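PDB 3SIG: poly(ADP-ribose) glycohydrolase from Thermomonospora curvata, which hydrolyses the ribose-ribose O-glycosidic bonds of poly(ADP-ribose) through a macrodomain-type catalytic fold, releasing ADP-ribose. Local coordinates for residues Arg66-Glu72 and His252-Trp258; Ala85-Cys91 and His212-Val216. One frame throughout, in Å; residues are numbered along the deposited sequence. Where two conformers were deposited one is given.

In the fold
Both contacts join parallel strands of the mixed sheet at the heart of this macrodomain-type fold. From the N terminus, the chain first lays down 66-72, the outermost strand at one end of the sheet, then passes through helix 74-84 into 85-91, nearer the middle. Interaction 2 closes when 212-216 returns beside 85-91, some 120 residues later. Interaction 1 closes last, as 252-258 slots in between 212-216 and 66-72, so the loop of interaction 2 lies wholly within that of interaction 1. The two meet directly: His252 O and Val254 N probably hydrogen-bond Leu215, and Ala256 packs on Val216. Helix 74-84 lies against both contacts.

Interaction 1 of 2, residues Arg66-Glu72 and His252-Trp258; sequences RIEVTEE and HVVFAVW. With AR6 ([(2R,3S,4R,5R)-5-(6-aminopurin-9-yl)-3,4-dihydroxy-oxolan-2-yl]methyl [hydroxy-[[(2R,3S,4R,5S)-3,4,5-trihydroxyoxolan-2-yl]methoxy]phosphoryl] hydrogen phosphate), chain B.
One edge of the mixed sheet of a macrodomain-like fold is formed here, strand 66-70 running beside strand 252-256 at 13° and ending in the loops that reach the bound ADP-ribose. A parallel ladder joins them: Val253 N donates to Arg66 O, Glu68 N to Val253 O, Phe255 N to Glu68 O and Thr70 N to Phe255 O, and Val257 N to Thr70 O carries it past the strands.

His252, its CG swung away from the backbone N (chi1 -171°), sets its ring against two neighbours, one over a face and one at the edge. In the conformer given, Arg66 CD lies over the face, 3.6 Å from the ring centroid, while NE2 points in the ring plane to Glu68 OE1 at 2.8 Å, meeting that oxygen from above the carboxylate plane. A leucine at His252 would probably leave Glu68 without this donor. On the opposite face of the sheet, Ile67 CG2 touches the edge of the Phe255 ring, 3.8 Å from CE2, apolar residues that suit a face packed on Phe274. Thr70 OG1 makes an ST turn, accepting from Glu72 N and donating to Glu72 OE1 at 2.7 Å. Beyond it, Trp258 O lies 3.0 Å from N9 of the adenine.

Arg80 of helix 74-84 bridges Glu68 and Glu72, Phe270 and Phe274 cover Phe255, and strand 214-217 flanks 252-256 on its other side.

Interaction 2 of 2, residues Ala85-Cys91 and His212-Val216; sequences AGDQVAC and HRRLV
Ala85 begins the contact by setting its methyl over one face of the Arg214 guanidinium, CB 3.8 Å from CZ; a side chain this small allows the close approach. Asp87 next meets the edge of the same group. Its CG stands between the backbone N and the carbonyl carbon (chi1 55°), which turns the carboxylate toward Arg214. There NE forms a salt bridge to OD2 at 2.9 Å, on the syn side of the oxygen, while NH2 reaches Asp87 O at 3.0 Å almost exactly in the guanidinium plane. One arginine thus grips both the side chain and the backbone of one residue.

Gln88 turns its amide to Gly152, where OE1 accepts a hydrogen bond, and its carbonyl O lies 2.8 Å from a water that accepts from Arg214 N and also approaches Asp87 OD2. Val89 uses both branches: CG2 covers the guanidinium face opposite Ala85, 3.6 Å from NH2, and CG1 meets Val216 CG2 at 3.9 Å. At Ala90 the parallel pairing begins, with N donating to Arg214 O and O accepting from Val216 N. Its methyl lies over the His212 ring, towards the rim. Cys91 ends the segment with SG 4.0 Å from Val216 CB.

Because Leu81 O accepts from NH1 as well, the buried guanidinium has a partner for each nitrogen, with aliphatic groups on both faces. The bonds at NE, NH1 and NH2 are likely to fix the rotation of the group, while Asp87 probably offsets much of its charge; together they join the approach to strand 90-94 to the start of strand 214-217.

Interaction 1 of 2, residues Arg66-Glu72 and His252-Trp258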
loop_
_atom_site.group_PDB
_atom_site.type_symbol
_atom_site.label_atom_id
_atom_site.label_comp_id
_atom_site.label_asym_id
_atom_site.label_seq_id
_atom_site.Cartn_x
_atom_site.Cartn_y
_atom_site.Cartn_z
ATOM N N ARG A 66 -5.323 19.090 0.618
ATOM C CA ARG A 66 -6.614 18.541 1.033
ATOM C C ARG A 66 -6.390 17.215 1.767
ATOM O O ARG A 66 -5.908 16.244 1.158
ATOM C CB ARG A 66 -7.472 18.305 -0.211
ATOM C CG ARG A 66 -8.906 17.855 0.042
ATOM C CD ARG A 66 -9.574 17.400 -1.256
ATOM N NE ARG A 66 -9.662 18.469 -2.252
ATOM C CZ ARG A 66 -10.747 19.209 -2.465
ATOM N NH1 ARG A 66 -11.848 19.005 -1.752
ATOM N NH2 ARG A 66 -10.732 20.156 -3.393
ATOM N N ILE A 67 -6.719 17.159 3.061
ATOM C CA ILE A 67 -6.520 15.952 3.861
ATOM C C ILE A 67 -7.886 15.435 4.279
ATOM O O ILE A 67 -8.687 16.174 4.872
ATOM C CB ILE A 67 -5.602 16.192 5.069
ATOM C CG1 ILE A 67 -4.218 16.628 4.593
ATOM C CG2 ILE A 67 -5.488 14.926 5.913
ATOM C CD1 ILE A 67 -3.214 16.873 5.704
ATOM N N GLU A 68 -8.192 14.185 3.946
ATOM C CA GLU A 68 -9.475 13.559 4.292
ATOM C C GLU A 68 -9.169 12.293 5.090
ATOM O O GLU A 68 -8.213 11.588 4.775
ATOM C CB GLU A 68 -10.273 13.124 3.033
ATOM C CG GLU A 68 -10.707 14.229 2.040
ATOM C CD GLU A 68 -11.468 13.677 0.828
ATOM O OE1 GLU A 68 -10.947 12.784 0.126
ATOM O OE2 GLU A 68 -12.600 14.147 0.563
ATOM N N VAL A 69 -9.995 11.988 6.076
ATOM C CA VAL A 69 -10.015 10.681 6.713
ATOM C C VAL A 69 -11.347 10.077 6.349
ATOM O O VAL A 69 -12.391 10.707 6.578
ATOM C CB VAL A 69 -9.877 10.759 8.237
ATOM C CG1 VAL A 69 -9.936 9.362 8.835
ATOM C CG2 VAL A 69 -8.570 11.430 8.599
ATOM N N THR A 70 -11.341 8.867 5.792
ATOM C CA THR A 70 -12.575 8.205 5.387
ATOM C C THR A 70 -12.559 6.773 5.866
ATOM O O THR A 70 -11.500 6.274 6.293
ATOM C CB THR A 70 -12.790 8.217 3.870
ATOM O OG1 THR A 70 -11.858 7.302 3.269
ATOM C CG2 THR A 70 -12.597 9.593 3.300
ATOM N N GLU A 71 -13.721 6.130 5.793
ATOM C CA GLU A 71 -13.819 4.695 6.100
ATOM C C GLU A 71 -13.711 3.815 4.856
ATOM O O GLU A 71 -14.046 2.618 4.900
ATOM C CB GLU A 71 -15.102 4.368 6.874
ATOM C CG GLU A 71 -15.058 4.897 8.332
ATOM C CD GLU A 71 -16.115 4.290 9.257
ATOM O OE1 GLU A 71 -15.819 3.328 10.030
ATOM O OE2 GLU A 71 -17.243 4.820 9.216
ATOM N N GLU A 72 -13.233 4.402 3.768
ATOM C CA GLU A 72 -13.011 3.676 2.542
ATOM C C GLU A 72 -11.914 2.666 2.695
ATOM O O GLU A 72 -10.960 2.847 3.438
ATOM C CB GLU A 72 -12.596 4.636 1.424
ATOM C CG GLU A 72 -13.691 5.583 0.986
ATOM C CD GLU A 72 -13.179 6.703 0.129
ATOM O OE1 GLU A 72 -12.308 7.452 0.596
ATOM O OE2 GLU A 72 -13.652 6.829 -1.015
ATOM N N HIS A 252 -3.486 16.223 -2.344
ATOM C CA HIS A 252 -4.584 15.522 -1.689
ATOM C C HIS A 252 -4.039 14.247 -1.061
ATOM O O HIS A 252 -3.336 13.471 -1.720
ATOM C CB HIS A 252 -5.628 15.191 -2.745
ATOM C CG HIS A 252 -6.933 14.659 -2.234
ATOM N ND1 HIS A 252 -7.969 14.355 -3.095
ATOM C CD2 HIS A 252 -7.379 14.351 -0.993
ATOM C CE1 HIS A 252 -8.993 13.878 -2.409
ATOM N NE2 HIS A 252 -8.671 13.887 -1.129
ATOM N N VAL A 253 -4.280 14.102 0.228
ATOM C CA VAL A 253 -3.941 12.883 0.962
ATOM C C VAL A 253 -5.197 12.363 1.605
ATOM O O VAL A 253 -5.883 13.104 2.349
ATOM C CB VAL A 253 -2.924 13.159 2.048
ATOM C CG1 VAL A 253 -2.651 11.911 2.886
ATOM C CG2 VAL A 253 -1.605 13.686 1.428
ATOM N N VAL A 254 -5.527 11.114 1.325
ATOM C CA VAL A 254 -6.650 10.446 1.993
ATOM C C VAL A 254 -6.111 9.374 2.920
ATOM O O VAL A 254 -5.298 8.542 2.495
ATOM C CB VAL A 254 -7.584 9.736 0.990
ATOM C CG1 VAL A 254 -8.795 9.091 1.700
ATOM C CG2 VAL A 254 -8.054 10.677 -0.102
ATOM N N PHE A 255 -6.541 9.427 4.178
ATOM C CA PHE A 255 -6.345 8.324 5.104
ATOM C C PHE A 255 -7.592 7.493 5.016
ATOM O O PHE A 255 -8.612 7.798 5.670
ATOM C CB PHE A 255 -6.049 8.836 6.520
ATOM C CG PHE A 255 -4.769 9.609 6.610
ATOM C CD1 PHE A 255 -3.550 8.975 6.669
ATOM C CD2 PHE A 255 -4.778 10.987 6.577
ATOM C CE1 PHE A 255 -2.362 9.704 6.760
ATOM C CE2 PHE A 255 -3.589 11.705 6.670
ATOM C CZ PHE A 255 -2.393 11.063 6.721
ATOM N N ALA A 256 -7.506 6.444 4.191
ATOM C CA ALA A 256 -8.623 5.534 3.959
ATOM C C ALA A 256 -8.464 4.389 4.950
ATOM O O ALA A 256 -7.530 3.588 4.822
ATOM C CB ALA A 256 -8.597 5.024 2.532
ATOM N N VAL A 257 -9.322 4.372 5.978
ATOM C CA VAL A 257 -9.153 3.447 7.064
ATOM C C VAL A 257 -10.438 2.625 7.209
ATOM O O VAL A 257 -11.428 3.103 7.768
ATOM C CB VAL A 257 -8.825 4.142 8.366
ATOM C CG1 VAL A 257 -8.478 3.065 9.406
ATOM C CG2 VAL A 257 -7.652 5.129 8.185
ATOM N N TRP A 258 -10.421 1.386 6.710
ATOM C CA TRP A 258 -11.526 0.448 6.730
ATOM C C TRP A 258 -11.229 -0.565 7.828
ATOM O O TRP A 258 -10.386 -1.460 7.654
ATOM C CB TRP A 258 -11.631 -0.253 5.381
ATOM C CG TRP A 258 -12.743 -1.244 5.339
ATOM C CD1 TRP A 258 -14.056 -0.979 5.558
ATOM C CD2 TRP A 258 -12.646 -2.655 5.161
ATOM N NE1 TRP A 258 -14.801 -2.140 5.492
ATOM C CE2 TRP A 258 -13.953 -3.186 5.248
ATOM C CE3 TRP A 258 -11.595 -3.523 4.901
ATOM C CZ2 TRP A 258 -14.227 -4.548 5.079
ATOM C CZ3 TRP A 258 -11.865 -4.879 4.737
ATOM C CH2 TRP A 258 -13.171 -5.379 4.836
HETATM N N1 AR6 B . -8.310 -0.596 3.280
HETATM C C2 AR6 B . -8.046 0.309 4.218
HETATM N N3 AR6 B . -7.752 0.044 5.524
HETATM C C4 AR6 B . -7.721 -1.277 5.812
HETATM C C5 AR6 B . -7.992 -2.296 4.832
HETATM C C6 AR6 B . -8.275 -1.869 3.561
HETATM N N6 AR6 B . -8.570 -2.806 2.569
HETATM N N7 AR6 B . -7.840 -3.554 5.517
HETATM C C8 AR6 B . -7.561 -3.275 6.746
HETATM N N9 AR6 B . -7.473 -1.942 7.015
HETATM P PA AR6 B . -3.231 -4.529 7.933
HETATM P PB AR6 B . -0.394 -4.212 8.787
HETATM C "C1'" AR6 B . -7.155 -1.203 8.234
HETATM O O1A AR6 B . -3.483 -5.323 9.165
HETATM O O1B AR6 B . 0.626 -3.275 8.170
HETATM C C1D AR6 B . -0.741 -8.600 5.727
HETATM O O1D AR6 B . -0.888 -9.985 5.873
HETATM C "C2'" AR6 B . -7.484 -1.947 9.510
HETATM O "O2'" AR6 B . -7.904 -1.044 10.494
HETATM O O2A AR6 B . -3.563 -5.158 6.604
HETATM O O2B AR6 B . -0.725 -4.045 10.232
HETATM C C2D AR6 B . 0.566 -8.355 5.081
HETATM O O2D AR6 B . 0.872 -9.113 3.962
HETATM C "C3'" AR6 B . -6.167 -2.527 9.880
HETATM O "O3'" AR6 B . -6.025 -2.700 11.252
HETATM O O3A AR6 B . -1.728 -4.009 7.936
HETATM C C3D AR6 B . 1.510 -8.175 6.192
HETATM O O3D AR6 B . 1.972 -9.473 6.462
HETATM C "C4'" AR6 B . -5.156 -1.550 9.354
HETATM O "O4'" AR6 B . -5.797 -0.850 8.311
HETATM C C4D AR6 B . 0.645 -7.622 7.268
HETATM O O4D AR6 B . -0.697 -8.004 7.007
HETATM C "C5'" AR6 B . -3.841 -2.148 8.872
HETATM O "O5'" AR6 B . -4.078 -3.159 7.905
HETATM C C5D AR6 B . 0.743 -6.104 7.416
HETATM O O5D AR6 B . 0.002 -5.724 8.560
HETATM O O HOH W 1 -13.474 2.013 9.305
#

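Interaction 2 of 2, residues Ala85-Cys91 and His212-Val216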
loop_
_atom_site.group_PDB
_atom_site.type_symbol
_atom_site.label_atom_id
_atom_site.label_comp_id
_atom_site.label_asym_id
_atom_site.label_seq_id
_atom_site.Cartn_x
_atom_site.Cartn_y
_atom_site.Cartn_z
ATOM N N ALA A 85 -9.726 13.120 -11.572
ATOM C CA ALA A 85 -8.644 13.852 -12.224
ATOM C C ALA A 85 -7.687 12.875 -12.878
ATOM O O ALA A 85 -7.628 11.729 -12.466
ATOM C CB ALA A 85 -7.898 14.707 -11.211
ATOM N N GLY A 86 -6.895 13.325 -13.835
ATOM C CA GLY A 86 -6.102 12.431 -14.652
ATOM C C GLY A 86 -4.723 12.054 -14.122
ATOM O O GLY A 86 -4.052 11.207 -14.718
ATOM N N ASP A 87 -4.261 12.661 -13.029
ATOM C CA ASP A 87 -2.930 12.340 -12.523
ATOM C C ASP A 87 -3.025 11.033 -11.724
ATOM O O ASP A 87 -3.926 10.823 -10.907
ATOM C CB ASP A 87 -2.339 13.492 -11.681
ATOM C CG ASP A 87 -3.247 13.902 -10.560
ATOM O OD1 ASP A 87 -4.328 14.456 -10.845
ATOM O OD2 ASP A 87 -2.939 13.663 -9.381
ATOM N N GLN A 88 -2.089 10.130 -11.984
ATOM C CA GLN A 88 -2.086 8.821 -11.330
ATOM C C GLN A 88 -1.891 8.907 -9.806
ATOM O O GLN A 88 -0.953 9.566 -9.329
ATOM C CB GLN A 88 -1.010 7.977 -11.952
ATOM C CG GLN A 88 -1.072 6.524 -11.566
ATOM C CD GLN A 88 -0.021 5.706 -12.300
ATOM O OE1 GLN A 88 1.010 5.361 -11.731
ATOM N NE2 GLN A 88 -0.258 5.423 -13.562
ATOM N N VAL A 89 -2.769 8.255 -9.071
ATOM C CA VAL A 89 -2.759 8.260 -7.621
ATOM C C VAL A 89 -1.747 7.224 -7.139
ATOM O O VAL A 89 -1.566 6.183 -7.793
ATOM C CB VAL A 89 -4.174 7.887 -7.118
ATOM C CG1 VAL A 89 -4.246 7.726 -5.604
ATOM C CG2 VAL A 89 -5.186 8.920 -7.597
ATOM N N ALA A 90 -1.079 7.481 -6.025
ATOM C CA ALA A 90 -0.211 6.476 -5.372
ATOM C C ALA A 90 -0.839 6.009 -4.084
ATOM O O ALA A 90 -1.381 6.797 -3.308
ATOM C CB ALA A 90 1.175 7.056 -5.097
ATOM N N CYS A 91 -0.744 4.707 -3.826
ATOM C CA CYS A 91 -1.286 4.051 -2.654
ATOM C C CYS A 91 -0.237 3.282 -1.889
ATOM O O CYS A 91 0.557 2.561 -2.496
ATOM C CB CYS A 91 -2.331 3.021 -3.123
ATOM S SG CYS A 91 -3.728 3.642 -4.047
ATOM N N HIS A 212 3.748 11.882 -7.945
ATOM C CA HIS A 212 2.398 11.696 -7.411
ATOM C C HIS A 212 2.014 12.786 -6.441
ATOM O O HIS A 212 2.643 12.964 -5.396
ATOM C CB HIS A 212 2.315 10.317 -6.753
ATOM C CG HIS A 212 2.523 9.208 -7.719
ATOM N ND1 HIS A 212 3.671 8.450 -7.846
ATOM C CD2 HIS A 212 1.677 8.741 -8.662
ATOM C CE1 HIS A 212 3.525 7.597 -8.849
ATOM N NE2 HIS A 212 2.320 7.755 -9.357
ATOM N N ARG A 213 0.997 13.534 -6.803
ATOM C CA ARG A 213 0.496 14.600 -5.978
ATOM C C ARG A 213 -0.699 14.196 -5.132
ATOM O O ARG A 213 -1.084 14.934 -4.231
ATOM C CB ARG A 213 0.102 15.786 -6.838
ATOM C CG ARG A 213 1.208 16.303 -7.758
ATOM C CD ARG A 213 1.939 17.471 -7.140
ATOM N NE ARG A 213 1.067 18.633 -6.979
ATOM C CZ ARG A 213 0.933 19.329 -5.849
ATOM N NH1 ARG A 213 1.617 18.988 -4.765
ATOM N NH2 ARG A 213 0.114 20.373 -5.804
ATOM N N ARG A 214 -1.269 13.024 -5.385
ATOM C CA ARG A 214 -2.406 12.529 -4.605
ATOM C C ARG A 214 -2.087 11.122 -4.074
ATOM O O ARG A 214 -1.617 10.256 -4.825
ATOM C CB ARG A 214 -3.679 12.534 -5.469
ATOM C CG ARG A 214 -3.984 13.929 -5.971
ATOM C CD ARG A 214 -5.333 14.048 -6.670
ATOM N NE ARG A 214 -5.372 13.204 -7.864
ATOM C CZ ARG A 214 -6.465 12.630 -8.354
ATOM N NH1 ARG A 214 -7.644 12.849 -7.813
ATOM N NH2 ARG A 214 -6.350 11.843 -9.412
ATOM N N LEU A 215 -2.293 10.959 -2.761
ATOM C CA LEU A 215 -1.942 9.749 -2.043
ATOM C C LEU A 215 -3.108 9.139 -1.335
ATOM O O LEU A 215 -4.007 9.829 -0.814
ATOM C CB LEU A 215 -0.919 10.025 -0.970
ATOM C CG LEU A 215 0.305 10.838 -1.382
ATOM C CD1 LEU A 215 1.236 11.027 -0.175
ATOM C CD2 LEU A 215 1.068 10.260 -2.559
ATOM N N VAL A 216 -3.039 7.834 -1.232
ATOM C CA VAL A 216 -3.940 7.099 -0.349
ATOM C C VAL A 216 -3.071 6.387 0.689
ATOM O O VAL A 216 -2.324 5.459 0.346
ATOM C CB VAL A 216 -4.853 6.097 -1.084
ATOM C CG1 VAL A 216 -5.745 5.397 -0.082
ATOM C CG2 VAL A 216 -5.716 6.802 -2.160
HETATM O O HOH W 2 -1.200 12.079 -8.205
HETATM O O HOH W 3 0.147 13.945 -9.538
#